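PDB 5UTT: sortase from Actinomyces oris, which probably cleaves surface proteins at their sorting signals and joins the proteins to the cell envelope as a cysteine transpeptidase, represented here by its sortase domain. Local coordinates for residues V33-Y38 against G98-V103; N43-M48 against Y85-R90; Y110-T115 against R142-T147; T148-T153 against L161-H166. All coordinates share one frame; numbering follows the deposited sequence.

How the interactions relate
All four contacts belong to one sortase domain and reach the same mixed sheet. Interaction 1 pairs its first strand, 28-33, with its last in order, 100-104, which closes the sheet on itself. Interaction 2, its centre about 12 Å from that of interaction 1, lies within the chain span that interaction 1 brackets, and the two meet where Val34 O faces Asn43 ND2. Interactions 3 and 4 follow later in the sequence, share strand 142-150 and touch through Leu146 O and Val165 N, with centres about 16 Å apart. Interaction 3 packs the interior, centres about 10 Å from interaction 1; interaction 4, centres about 18 Å from it, lies at the hairpin's outer end, with the signature cysteine. One sheet thus links closure, core and probable active-site strands.

Interaction 1: residues V33-Y38 against G98-V103; sequences VVPKWY and GDEIIV
Lys36 and Asp99 form the salt bridge of this contact, with NZ of Lys36 2.7 Å from OD2 of Asp99. The ammonium meets that oxygen on its syn side, 24° out of the carboxylate plane. The extended Lys36 chain crosses the aspartate at about a right angle, and its CE comes within 3.3 Å of Asp99 OD1, so the methylene next to the charge also packs on the acid. Both ends have further partners: Lys36 NZ donates to Leu94 O, and Asp99 OD2 accepts from Gln96 N. Two backbone bonds join Val33 and Ile102. The bond from Val33 N to Ile102 O is 2.7 Å long and nearly straight (172°), while that from Ile102 N to Val33 O, at 2.9 Å, is more bent. Together they define an antiparallel hydrogen-bonded pair between the end of strand 28-33 and strand 100-104, the bridge that joins the first and last strands of the sheet, as expected for the sortase beta-barrel. Past Val33 the chain turns into a 3-10 segment, and a water takes over the bonding, accepting from Lys36 N and donating to Glu100 O. Pro35 packs beside it: its CD lies 3.2 Å from Glu100 O, and its CG touches Ile102 CD1 at 4.0 Å. Ile102 CG1 is anti to the carbonyl carbon (chi1 -58°), and the chain it begins carries CD1 to the proline ring.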
loop_
_atom_site.group_PDB
_atom_site.type_symbol
_atom_site.label_atom_id
_atom_site.label_comp_id
_atom_site.label_asym_id
_atom_site.label_seq_id
_atom_site.Cartn_x
_atom_site.Cartn_y
_atom_site.Cartn_z
ATOM N N VAL A 33 -3.769 3.186 -5.805
ATOM C CA VAL A 33 -4.331 4.530 -6.057
ATOM C C VAL A 33 -4.461 5.244 -4.705
ATOM O O VAL A 33 -5.100 4.750 -3.770
ATOM C CB VAL A 33 -5.680 4.458 -6.792
ATOM C CG1 VAL A 33 -6.293 5.827 -6.888
ATOM C CG2 VAL A 33 -5.528 3.839 -8.181
ATOM N N VAL A 34 -3.849 6.418 -4.589
ATOM C CA VAL A 34 -3.986 7.215 -3.369
ATOM C C VAL A 34 -4.595 8.567 -3.771
ATOM O O VAL A 34 -3.925 9.379 -4.437
ATOM C CB VAL A 34 -2.636 7.377 -2.664
ATOM C CG1 VAL A 34 -2.787 8.266 -1.428
ATOM C CG2 VAL A 34 -2.008 6.014 -2.340
ATOM N N PRO A 35 -5.828 8.852 -3.360
ATOM C CA PRO A 35 -6.464 10.105 -3.828
ATOM C C PRO A 35 -5.720 11.415 -3.535
ATOM O O PRO A 35 -5.760 12.355 -4.334
ATOM C CB PRO A 35 -7.806 10.061 -3.117
ATOM C CG PRO A 35 -8.109 8.608 -3.032
ATOM C CD PRO A 35 -6.803 7.998 -2.632
ATOM N N LYS A 36 -4.969 11.469 -2.442
ATOM C CA LYS A 36 -4.117 12.648 -2.190
ATOM C C LYS A 36 -2.906 12.820 -3.118
ATOM O O LYS A 36 -2.156 13.801 -2.979
ATOM C CB LYS A 36 -3.628 12.627 -0.771
ATOM C CG LYS A 36 -4.726 13.080 0.184
ATOM C CD LYS A 36 -4.095 13.634 1.425
ATOM C CE LYS A 36 -5.044 14.498 2.217
ATOM N NZ LYS A 36 -4.457 14.624 3.573
ATOM N N TRP A 37 -2.663 11.853 -3.969
ATOM C CA TRP A 37 -1.556 11.905 -4.904
ATOM C C TRP A 37 -2.032 12.252 -6.309
ATOM O O TRP A 37 -1.170 12.380 -7.240
ATOM C CB TRP A 37 -0.754 10.587 -4.901
ATOM C CG TRP A 37 -0.028 10.304 -3.615
ATOM C CD1 TRP A 37 0.147 11.171 -2.557
ATOM C CD2 TRP A 37 0.642 9.093 -3.239
ATOM N NE1 TRP A 37 0.830 10.576 -1.563
ATOM C CE2 TRP A 37 1.147 9.300 -1.927
ATOM C CE3 TRP A 37 0.840 7.846 -3.851
ATOM C CZ2 TRP A 37 1.861 8.323 -1.243
ATOM C CZ3 TRP A 37 1.536 6.880 -3.150
ATOM C CH2 TRP A 37 2.023 7.129 -1.852
ATOM N N TYR A 38 -3.334 12.474 -6.491
ATOM C CA TYR A 38 -3.826 13.006 -7.762
ATOM C C TYR A 38 -3.141 14.359 -7.972
ATOM O O TYR A 38 -3.146 15.215 -7.094
ATOM C CB TYR A 38 -5.327 13.124 -7.818
ATOM C CG TYR A 38 -6.043 11.836 -8.125
ATOM C CD1 TYR A 38 -5.728 11.081 -9.259
ATOM C CD2 TYR A 38 -7.070 11.382 -7.302
ATOM C CE1 TYR A 38 -6.401 9.912 -9.558
ATOM C CE2 TYR A 38 -7.745 10.217 -7.585
ATOM C CZ TYR A 38 -7.432 9.492 -8.711
ATOM O OH TYR A 38 -8.142 8.354 -8.954
ATOM N N GLY A 98 -7.380 8.985 8.310
ATOM C CA GLY A 98 -8.606 9.012 7.514
ATOM C C GLY A 98 -8.448 9.119 6.008
ATOM O O GLY A 98 -9.387 8.849 5.251
ATOM N N ASP A 99 -7.246 9.448 5.546
ATOM C CA ASP A 99 -7.030 9.429 4.104
ATOM C C ASP A 99 -7.140 8.025 3.520
ATOM O O ASP A 99 -6.753 7.026 4.157
ATOM C CB ASP A 99 -5.650 10.008 3.803
ATOM C CG ASP A 99 -5.573 11.494 4.076
ATOM O OD1 ASP A 99 -6.618 12.187 4.022
ATOM O OD2 ASP A 99 -4.466 11.992 4.316
ATOM N N GLU A 100 -7.628 7.933 2.282
ATOM C CA GLU A 100 -7.831 6.640 1.669
ATOM C C GLU A 100 -6.609 6.108 0.973
ATOM O O GLU A 100 -5.896 6.873 0.274
ATOM C CB GLU A 100 -8.937 6.731 0.621
ATOM C CG GLU A 100 -10.332 6.687 1.258
ATOM C CD GLU A 100 -11.475 6.775 0.280
ATOM O OE1 GLU A 100 -11.261 7.196 -0.868
ATOM O OE2 GLU A 100 -12.623 6.392 0.666
ATOM N N ILE A 101 -6.369 4.813 1.130
ATOM C CA ILE A 101 -5.360 4.085 0.327
ATOM C C ILE A 101 -6.115 2.973 -0.402
ATOM O O ILE A 101 -6.778 2.115 0.228
ATOM C CB ILE A 101 -4.234 3.531 1.205
ATOM C CG1 ILE A 101 -3.464 4.687 1.874
ATOM C CG2 ILE A 101 -3.278 2.637 0.432
ATOM C CD1 ILE A 101 -2.346 4.213 2.755
ATOM N N ILE A 102 -6.062 2.979 -1.717
ATOM C CA ILE A 102 -6.979 2.143 -2.515
ATOM C C ILE A 102 -6.145 1.217 -3.353
ATOM O O ILE A 102 -5.204 1.695 -4.073
ATOM C CB ILE A 102 -7.938 2.979 -3.384
ATOM C CG1 ILE A 102 -8.762 3.928 -2.491
ATOM C CG2 ILE A 102 -8.809 2.069 -4.269
ATOM C CD1 ILE A 102 -9.651 4.880 -3.244
ATOM N N VAL A 103 -6.460 -0.096 -3.284
ATOM C CA VAL A 103 -5.852 -1.038 -4.190
ATOM C C VAL A 103 -6.861 -1.568 -5.193
ATOM O O VAL A 103 -7.930 -2.048 -4.834
ATOM C CB VAL A 103 -5.081 -2.182 -3.490
ATOM C CG1 VAL A 103 -4.360 -3.031 -4.529
ATOM C CG2 VAL A 103 -4.157 -1.600 -2.438
HETATM O O HOH W 1 -5.574 9.726 -0.025
#

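Interaction 2: residues N43-M48 against Y85-R90; sequences NNMPIM and YGNSFR
The side-chain amides of Asn87 and Asn44 are turned 53° against each other, and Asn44 OD1 lies in the plane of the Asn87 amide, 3.2 Å from Asn87 ND2, with an N-H...O angle of 171°. The Phe89 ring receives the sulfur of Met45 obliquely: Met45 SD is 4.7 Å from the ring centroid and 3.6 Å from Phe89 CE1, a Met-aromatic contact. Asn87 OD1 takes the other polar role, accepting from Asn44 N at 3.2 Å with that donor tilted from the carbonyl plane. Asn44 can turn its carbonyl back toward the partner because CG sits between its backbone N and carbonyl carbon (chi1 65°). Met45 and Asn87 run past each other in opposite directions, Met45 CG resting 3.7 Å from Asn87 CB. Phe89 also packs on Ile78, Leu146 and Thr148, which ties the loop to strands 74-79 and 142-150. One bond from the backbone N of Asn44 and one to its side-chain oxygen restrict the rotation of the buried Asn87 amide, while the extended Met45 packs along Asn87 and carries its sulfur to Phe89, so polar and dispersive forces together hold the irregular loop to Asn44, just before strand 45-49, and to Met45, its first residue.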
loop_
_atom_site.group_PDB
_atom_site.type_symbol
_atom_site.label_atom_id
_atom_site.label_comp_id
_atom_site.label_asym_id
_atom_site.label_seq_id
_atom_site.Cartn_x
_atom_site.Cartn_y
_atom_site.Cartn_z
ATOM N N ASN A 43 -0.409 8.293 -10.362
ATOM C CA ASN A 43 -1.349 7.689 -9.399
ATOM C C ASN A 43 -1.978 6.386 -9.927
ATOM O O ASN A 43 -3.173 6.109 -9.741
ATOM C CB ASN A 43 -2.392 8.712 -8.970
ATOM C CG ASN A 43 -2.939 8.436 -7.572
ATOM O OD1 ASN A 43 -2.335 7.694 -6.801
ATOM N ND2 ASN A 43 -4.030 9.096 -7.224
ATOM N N ASN A 44 -1.147 5.541 -10.513
ATOM C CA ASN A 44 -1.625 4.259 -10.981
ATOM C C ASN A 44 -0.520 3.242 -10.877
ATOM O O ASN A 44 -0.245 2.486 -11.794
ATOM C CB ASN A 44 -2.222 4.350 -12.394
ATOM C CG ASN A 44 -1.211 4.708 -13.453
ATOM O OD1 ASN A 44 -0.161 5.266 -13.185
ATOM N ND2 ASN A 44 -1.520 4.330 -14.685
ATOM N N MET A 45 0.078 3.237 -9.690
ATOM C CA MET A 45 1.294 2.538 -9.461
ATOM C C MET A 45 1.068 1.061 -9.392
ATOM O O MET A 45 0.260 0.587 -8.541
ATOM C CB MET A 45 1.899 3.072 -8.160
ATOM C CG MET A 45 3.285 2.574 -7.854
ATOM S SD MET A 45 3.983 3.466 -6.452
ATOM C CE MET A 45 5.691 2.895 -6.403
ATOM N N PRO A 46 1.730 0.281 -10.237
ATOM C CA PRO A 46 1.545 -1.192 -10.134
ATOM C C PRO A 46 2.125 -1.703 -8.826
ATOM O O PRO A 46 3.106 -1.145 -8.321
ATOM C CB PRO A 46 2.347 -1.758 -11.320
ATOM C CG PRO A 46 2.749 -0.568 -12.101
ATOM C CD PRO A 46 2.756 0.615 -11.239
ATOM N N ILE A 47 1.454 -2.713 -8.252
ATOM C CA ILE A 47 1.962 -3.469 -7.157
ATOM C C ILE A 47 2.373 -4.857 -7.611
ATOM O O ILE A 47 1.552 -5.616 -8.161
ATOM C CB ILE A 47 0.902 -3.622 -6.034
ATOM C CG1 ILE A 47 0.368 -2.242 -5.596
ATOM C CG2 ILE A 47 1.549 -4.325 -4.854
ATOM C CD1 ILE A 47 -0.904 -2.329 -4.718
ATOM N N MET A 48 3.614 -5.212 -7.331
ATOM C CA MET A 48 4.163 -6.531 -7.728
ATOM C C MET A 48 4.688 -7.315 -6.550
ATOM O O MET A 48 5.086 -6.724 -5.544
ATOM C CB MET A 48 5.255 -6.367 -8.815
ATOM C CG MET A 48 4.722 -5.841 -10.101
ATOM S SD MET A 48 6.117 -5.350 -11.136
ATOM C CE MET A 48 5.280 -4.366 -12.356
ATOM N N TYR A 85 10.333 8.169 -11.036
ATOM C CA TYR A 85 9.534 9.002 -11.940
ATOM C C TYR A 85 8.186 8.354 -12.259
ATOM O O TYR A 85 8.069 7.131 -12.381
ATOM C CB TYR A 85 10.333 9.297 -13.230
ATOM C CG TYR A 85 9.585 10.129 -14.259
ATOM C CD1 TYR A 85 9.594 11.531 -14.207
ATOM C CD2 TYR A 85 8.862 9.514 -15.286
ATOM C CE1 TYR A 85 8.902 12.287 -15.144
ATOM C CE2 TYR A 85 8.166 10.261 -16.218
ATOM C CZ TYR A 85 8.186 11.644 -16.145
ATOM O OH TYR A 85 7.494 12.384 -17.077
ATOM N N GLY A 86 7.158 9.169 -12.396
ATOM C CA GLY A 86 5.894 8.704 -12.884
ATOM C C GLY A 86 5.084 8.248 -11.682
ATOM O O GLY A 86 4.045 8.827 -11.393
ATOM N N ASN A 87 5.608 7.260 -10.961
ATOM C CA ASN A 87 4.942 6.715 -9.759
ATOM C C ASN A 87 5.985 6.477 -8.699
ATOM O O ASN A 87 7.028 5.899 -8.971
ATOM C CB ASN A 87 4.235 5.393 -10.051
ATOM C CG ASN A 87 2.898 5.573 -10.741
ATOM O OD1 ASN A 87 1.997 6.277 -10.222
ATOM N ND2 ASN A 87 2.711 4.879 -11.859
ATOM N N SER A 88 5.685 6.866 -7.469
ATOM C CA SER A 88 6.602 6.740 -6.359
ATOM C C SER A 88 5.866 6.993 -5.041
ATOM O O SER A 88 4.745 7.449 -5.069
ATOM C CB SER A 88 7.667 7.784 -6.421
ATOM O OG SER A 88 7.108 9.068 -6.145
ATOM N N PHE A 89 6.544 6.835 -3.913
ATOM C CA PHE A 89 5.941 7.192 -2.582
ATOM C C PHE A 89 6.475 8.578 -2.141
ATOM O O PHE A 89 6.662 8.897 -0.949
ATOM C CB PHE A 89 6.258 6.104 -1.529
ATOM C CG PHE A 89 5.519 4.787 -1.701
ATOM C CD1 PHE A 89 4.672 4.553 -2.774
ATOM C CD2 PHE A 89 5.675 3.779 -0.763
ATOM C CE1 PHE A 89 3.975 3.367 -2.884
ATOM C CE2 PHE A 89 4.982 2.586 -0.889
ATOM C CZ PHE A 89 4.166 2.368 -1.955
ATOM N N ARG A 90 6.827 9.420 -3.122
ATOM C CA ARG A 90 7.439 10.697 -2.818
ATOM C C ARG A 90 6.701 11.470 -1.741
ATOM O O ARG A 90 7.337 12.080 -0.859
ATOM C CB ARG A 90 7.461 11.552 -4.076
ATOM C CG ARG A 90 8.167 12.878 -3.898
ATOM C CD ARG A 90 8.018 13.670 -5.177
ATOM N NE ARG A 90 8.875 14.822 -5.189
ATOM C CZ ARG A 90 8.865 15.748 -6.143
ATOM N NH1 ARG A 90 8.015 15.647 -7.165
ATOM N NH2 ARG A 90 9.699 16.775 -6.069
#

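Interaction 3: residues Y110-T115 against R142-T147; sequences YVFKVT and RYITLT
Phe112 meets Ile144 through its ring face and the backbone of Tyr143 through CE2. Ile144 lies over one face of the phenyl ring: its CB is 3.9 Å from the Phe112 ring centroid and only 7° off the ring normal, a CH-pi contact centred on the ring. The CG2 branch of Ile144 reaches further toward the root of the phenylalanine, 3.7 Å from Phe112 CG. That placement follows from Ile144 CG1 being anti to the backbone N (chi1 -169°), which puts CG2 on the side of the phenyl. The far end of the ring leans on backbone: Phe112 CE2 is 3.7 Å from Tyr143 C, and Arg142 O approaches the ring edge near its plane. Tyr143 itself starts away from strand 110-115, yet its ring swings back, so that Thr115 OG1 meets the edge in plane, 3.9 Å from Tyr143 CE1. The weak hydrogen bond of Thr115 OG1 goes to His166 O. No hydrogen bond links segments 110-115 and 142-147, whose axes cross at -69° with a closest approach of 7.7 Å. In the sheet order strand 161-174 stands between them. This apolar packing fits the interior of the sortase beta-barrel, where the sheet curls so that strands that are not neighbours face each other.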
loop_
_atom_site.group_PDB
_atom_site.type_symbol
_atom_site.label_atom_id
_atom_site.label_comp_id
_atom_site.label_asym_id
_atom_site.label_seq_id
_atom_site.Cartn_x
_atom_site.Cartn_y
_atom_site.Cartn_z
ATOM N N TYR A 110 -10.118 -2.597 -3.123
ATOM C CA TYR A 110 -9.916 -2.640 -1.681
ATOM C C TYR A 110 -9.624 -1.245 -1.164
ATOM O O TYR A 110 -8.645 -0.605 -1.597
ATOM C CB TYR A 110 -8.751 -3.530 -1.324
ATOM C CG TYR A 110 -8.882 -4.974 -1.729
ATOM C CD1 TYR A 110 -8.470 -5.412 -2.982
ATOM C CD2 TYR A 110 -9.336 -5.937 -0.833
ATOM C CE1 TYR A 110 -8.541 -6.725 -3.338
ATOM C CE2 TYR A 110 -9.422 -7.255 -1.204
ATOM C CZ TYR A 110 -9.012 -7.657 -2.441
ATOM O OH TYR A 110 -9.101 -8.964 -2.807
ATOM N N VAL A 111 -10.464 -0.785 -0.234
ATOM C CA VAL A 111 -10.284 0.553 0.308
ATOM C C VAL A 111 -9.922 0.496 1.804
ATOM O O VAL A 111 -10.685 -0.034 2.670
ATOM C CB VAL A 111 -11.506 1.486 0.083
ATOM C CG1 VAL A 111 -11.258 2.830 0.753
ATOM C CG2 VAL A 111 -11.889 1.670 -1.387
ATOM N N PHE A 112 -8.756 1.080 2.091
ATOM C CA PHE A 112 -8.173 1.197 3.420
ATOM C C PHE A 112 -8.174 2.661 3.852
ATOM O O PHE A 112 -8.067 3.594 3.023
ATOM C CB PHE A 112 -6.737 0.629 3.457
ATOM C CG PHE A 112 -6.618 -0.781 3.005
ATOM C CD1 PHE A 112 -6.588 -1.116 1.635
ATOM C CD2 PHE A 112 -6.448 -1.802 3.918
ATOM C CE1 PHE A 112 -6.447 -2.440 1.238
ATOM C CE2 PHE A 112 -6.334 -3.124 3.530
ATOM C CZ PHE A 112 -6.335 -3.462 2.183
ATOM N N LYS A 113 -8.245 2.889 5.182
ATOM C CA LYS A 113 -8.168 4.237 5.720
ATOM C C LYS A 113 -7.001 4.382 6.691
ATOM O O LYS A 113 -6.819 3.527 7.572
ATOM C CB LYS A 113 -9.476 4.574 6.440
ATOM C CG LYS A 113 -10.669 4.592 5.506
ATOM C CD LYS A 113 -10.699 5.831 4.648
ATOM C CE LYS A 113 -12.140 6.255 4.324
ATOM N NZ LYS A 113 -12.940 6.804 5.489
ATOM N N VAL A 114 -6.175 5.423 6.466
ATOM C CA VAL A 114 -4.971 5.644 7.256
ATOM C C VAL A 114 -5.292 5.770 8.768
ATOM O O VAL A 114 -6.222 6.482 9.156
ATOM C CB VAL A 114 -4.167 6.862 6.770
ATOM C CG1 VAL A 114 -3.068 7.210 7.751
ATOM C CG2 VAL A 114 -3.568 6.568 5.412
ATOM N N THR A 115 -4.543 5.010 9.575
ATOM C CA THR A 115 -4.683 5.006 11.038
ATOM C C THR A 115 -3.560 5.825 11.664
ATOM O O THR A 115 -3.672 6.315 12.796
ATOM C CB THR A 115 -4.689 3.576 11.611
ATOM O OG1 THR A 115 -3.481 2.898 11.224
ATOM C CG2 THR A 115 -5.916 2.839 11.150
ATOM N N ARG A 142 -7.612 -6.274 8.904
ATOM C CA ARG A 142 -6.882 -6.292 7.650
ATOM C C ARG A 142 -6.240 -4.922 7.475
ATOM O O ARG A 142 -6.941 -3.893 7.468
ATOM C CB ARG A 142 -7.865 -6.576 6.541
ATOM C CG ARG A 142 -8.518 -7.932 6.585
ATOM C CD ARG A 142 -9.694 -7.999 5.629
ATOM N NE ARG A 142 -10.180 -9.359 5.569
ATOM C CZ ARG A 142 -10.971 -9.924 6.476
ATOM N NH1 ARG A 142 -11.431 -9.222 7.522
ATOM N NH2 ARG A 142 -11.322 -11.199 6.319
ATOM N N TYR A 143 -4.904 -4.895 7.348
ATOM C CA TYR A 143 -4.169 -3.643 7.136
ATOM C C TYR A 143 -3.431 -3.675 5.821
ATOM O O TYR A 143 -3.145 -4.761 5.268
ATOM C CB TYR A 143 -3.117 -3.399 8.216
ATOM C CG TYR A 143 -3.648 -2.823 9.490
ATOM C CD1 TYR A 143 -3.662 -1.462 9.689
ATOM C CD2 TYR A 143 -4.206 -3.638 10.457
ATOM C CE1 TYR A 143 -4.156 -0.911 10.850
ATOM C CE2 TYR A 143 -4.706 -3.110 11.629
ATOM C CZ TYR A 143 -4.696 -1.730 11.805
ATOM O OH TYR A 143 -5.186 -1.141 12.933
ATOM N N ILE A 144 -3.111 -2.473 5.369
ATOM C CA ILE A 144 -2.044 -2.260 4.333
ATOM C C ILE A 144 -0.980 -1.408 5.015
ATOM O O ILE A 144 -1.302 -0.576 5.865
ATOM C CB ILE A 144 -2.571 -1.652 3.003
ATOM C CG1 ILE A 144 -1.491 -1.697 1.874
ATOM C CG2 ILE A 144 -3.011 -0.199 3.130
ATOM C CD1 ILE A 144 -1.948 -1.289 0.505
ATOM N N THR A 145 0.282 -1.600 4.623
ATOM C CA THR A 145 1.352 -0.823 5.162
ATOM C C THR A 145 2.177 -0.371 3.971
ATOM O O THR A 145 2.523 -1.196 3.147
ATOM C CB THR A 145 2.239 -1.624 6.128
ATOM O OG1 THR A 145 1.456 -1.990 7.293
ATOM C CG2 THR A 145 3.379 -0.790 6.635
ATOM N N LEU A 146 2.438 0.921 3.915
ATOM C CA LEU A 146 3.353 1.484 2.884
ATOM C C LEU A 146 4.625 1.901 3.550
ATOM O O LEU A 146 4.561 2.674 4.544
ATOM C CB LEU A 146 2.724 2.686 2.188
ATOM C CG LEU A 146 1.873 2.483 0.916
ATOM C CD1 LEU A 146 0.729 1.565 1.155
ATOM C CD2 LEU A 146 1.368 3.819 0.371
ATOM N N THR A 147 5.771 1.551 2.939
ATOM C CA THR A 147 7.079 1.883 3.465
ATOM C C THR A 147 7.932 2.559 2.416
ATOM O O THR A 147 7.876 2.187 1.255
ATOM C CB THR A 147 7.872 0.648 4.052
ATOM O OG1 THR A 147 8.468 -0.183 3.044
ATOM C CG2 THR A 147 6.942 -0.286 4.855
#

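Interaction 4: residues T148-T153 against L161-H166; sequences TCHGST and LRWIVH
His150 and Trp163 lie side by side and point the same way, both with CG anti to the backbone N. From the root of the histidine, His150 CB touches Trp163 CB at 4.1 Å. Further out His150 CG lies 3.8 Å from Trp163 CE3, and His150 ND1 is 3.7 Å from the same carbon while also bonding Arg82 NH2. Toward the tip, His150 CE1 faces Trp163 CZ3 at 3.8 Å. The tryptophan edge thus sits over the centre of one imidazole face, a T-shaped pair with planes at 70°. On the backbone, Leu161 O accepts from His150 N and from Arg162 NH1, each at 3.0 Å and from opposite faces of the carbonyl plane. The second bond helps hold the bent Arg162, with NH1 also bonded to Asn159 O, and Cys149 SG lies over one guanidinium face, 3.8 Å from Arg162 CZ. Cys149 ends the sequence TLTTC, which fits the TLXTC signature of sortases, whose cysteine is the nucleophile in relatives. The bridges Thr148-Trp163, Cys149-Arg162 and His150-Leu161 are antiparallel and join strands 142-150 and 161-174 into a hairpin. Beyond it, Trp163 stacks on His117 of strand 108-120, the next strand of the sheet, while Thr148 OG1 bonds Gly80 O just after strand 74-79.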
loop_
_atom_site.group_PDB
_atom_site.type_symbol
_atom_site.label_atom_id
_atom_site.label_comp_id
_atom_site.label_asym_id
_atom_site.label_seq_id
_atom_site.Cartn_x
_atom_site.Cartn_y
_atom_site.Cartn_z
ATOM N N THR A 148 8.713 3.502 2.869
ATOM C CA THR A 148 9.699 4.151 1.997
ATOM C C THR A 148 10.792 4.802 2.854
ATOM O O THR A 148 10.711 4.830 4.070
ATOM C CB THR A 148 8.992 5.183 1.076
ATOM O OG1 THR A 148 9.928 5.611 0.058
ATOM C CG2 THR A 148 8.570 6.351 1.827
ATOM N N CYS A 149 11.804 5.400 2.213
ATOM C CA CYS A 149 12.911 6.044 2.898
ATOM C C CYS A 149 12.584 7.443 3.318
ATOM O O CYS A 149 11.809 8.114 2.654
ATOM C CB CYS A 149 14.147 6.076 1.955
ATOM S SG CYS A 149 14.873 4.441 1.813
ATOM N N HIS A 150 13.218 7.889 4.409
ATOM C CA HIS A 150 13.166 9.253 4.863
ATOM C C HIS A 150 14.479 9.570 5.646
ATOM O O HIS A 150 15.050 8.718 6.326
ATOM C CB HIS A 150 11.887 9.497 5.756
ATOM C CG HIS A 150 11.578 10.948 6.040
ATOM N ND1 HIS A 150 11.002 11.789 5.115
ATOM C CD2 HIS A 150 11.745 11.700 7.159
ATOM C CE1 HIS A 150 10.808 12.978 5.645
ATOM N NE2 HIS A 150 11.274 12.957 6.882
ATOM N N GLY A 151 14.974 10.784 5.542
ATOM C CA GLY A 151 16.149 11.194 6.318
ATOM C C GLY A 151 15.846 12.036 7.558
ATOM O O GLY A 151 15.038 12.974 7.508
ATOM N N SER A 152 16.528 11.720 8.661
ATOM C CA SER A 152 16.444 12.528 9.907
ATOM C C SER A 152 16.815 13.989 9.686
ATOM O O SER A 152 16.293 14.881 10.372
ATOM C CB SER A 152 17.354 11.950 10.986
ATOM O OG SER A 152 18.690 11.911 10.504
ATOM N N THR A 153 17.757 14.244 8.788
ATOM C CA THR A 153 18.062 15.597 8.362
ATOM C C THR A 153 17.555 15.935 6.963
ATOM O O THR A 153 17.016 17.026 6.742
ATOM C CB THR A 153 19.582 15.876 8.413
ATOM O OG1 THR A 153 20.023 15.803 9.775
ATOM C CG2 THR A 153 19.888 17.289 7.857
ATOM N N LEU A 161 16.312 6.629 7.803
ATOM C CA LEU A 161 15.044 6.266 8.457
ATOM C C LEU A 161 14.061 5.739 7.411
ATOM O O LEU A 161 14.302 5.780 6.227
ATOM C CB LEU A 161 14.446 7.462 9.174
ATOM C CG LEU A 161 15.163 8.054 10.402
ATOM C CD1 LEU A 161 14.396 9.209 11.046
ATOM C CD2 LEU A 161 15.467 6.954 11.375
ATOM N N ARG A 162 12.925 5.236 7.897
ATOM C CA ARG A 162 11.860 4.768 7.003
ATOM C C ARG A 162 10.525 5.385 7.425
ATOM O O ARG A 162 10.123 5.263 8.585
ATOM C CB ARG A 162 11.768 3.222 7.006
ATOM C CG ARG A 162 13.063 2.495 6.673
ATOM C CD ARG A 162 13.418 2.698 5.218
ATOM N NE ARG A 162 14.560 1.864 4.789
ATOM C CZ ARG A 162 15.803 2.292 4.821
ATOM N NH1 ARG A 162 16.057 3.519 5.311
ATOM N NH2 ARG A 162 16.799 1.508 4.395
ATOM N N TRP A 163 9.838 6.018 6.485
ATOM C CA TRP A 163 8.486 6.525 6.719
ATOM C C TRP A 163 7.475 5.416 6.430
ATOM O O TRP A 163 7.409 4.850 5.335
ATOM C CB TRP A 163 8.225 7.756 5.860
ATOM C CG TRP A 163 6.983 8.486 6.241
ATOM C CD1 TRP A 163 5.677 8.055 6.147
ATOM C CD2 TRP A 163 6.920 9.843 6.663
ATOM N NE1 TRP A 163 4.815 9.065 6.523
ATOM C CE2 TRP A 163 5.568 10.166 6.868
ATOM C CE3 TRP A 163 7.892 10.813 6.944
ATOM C CZ2 TRP A 163 5.186 11.407 7.312
ATOM C CZ3 TRP A 163 7.506 12.036 7.383
ATOM C CH2 TRP A 163 6.163 12.332 7.555
ATOM N N ILE A 164 6.644 5.129 7.437
ATOM C CA ILE A 164 5.705 4.010 7.402
ATOM C C ILE A 164 4.289 4.561 7.540
ATOM O O ILE A 164 4.029 5.350 8.415
ATOM C CB ILE A 164 5.891 3.060 8.587
ATOM C CG1 ILE A 164 7.364 2.701 8.786
ATOM C CG2 ILE A 164 4.999 1.815 8.439
ATOM C CD1 ILE A 164 7.960 1.959 7.616
ATOM N N VAL A 165 3.392 4.150 6.646
ATOM C CA VAL A 165 1.959 4.484 6.784
ATOM C C VAL A 165 1.140 3.218 6.966
ATOM O O VAL A 165 1.219 2.306 6.167
ATOM C CB VAL A 165 1.408 5.302 5.588
ATOM C CG1 VAL A 165 -0.115 5.543 5.680
ATOM C CG2 VAL A 165 2.109 6.619 5.522
ATOM N N HIS A 166 0.310 3.216 8.002
ATOM C CA HIS A 166 -0.650 2.113 8.212
ATOM C C HIS A 166 -2.095 2.527 7.870
ATOM O O HIS A 166 -2.519 3.621 8.219
ATOM C CB HIS A 166 -0.617 1.660 9.687
ATOM C CG HIS A 166 0.655 0.997 10.094
ATOM N ND1 HIS A 166 1.403 1.397 11.183
ATOM C CD2 HIS A 166 1.359 0.011 9.500
ATOM C CE1 HIS A 166 2.479 0.637 11.273
ATOM N NE2 HIS A 166 2.483 -0.199 10.252
#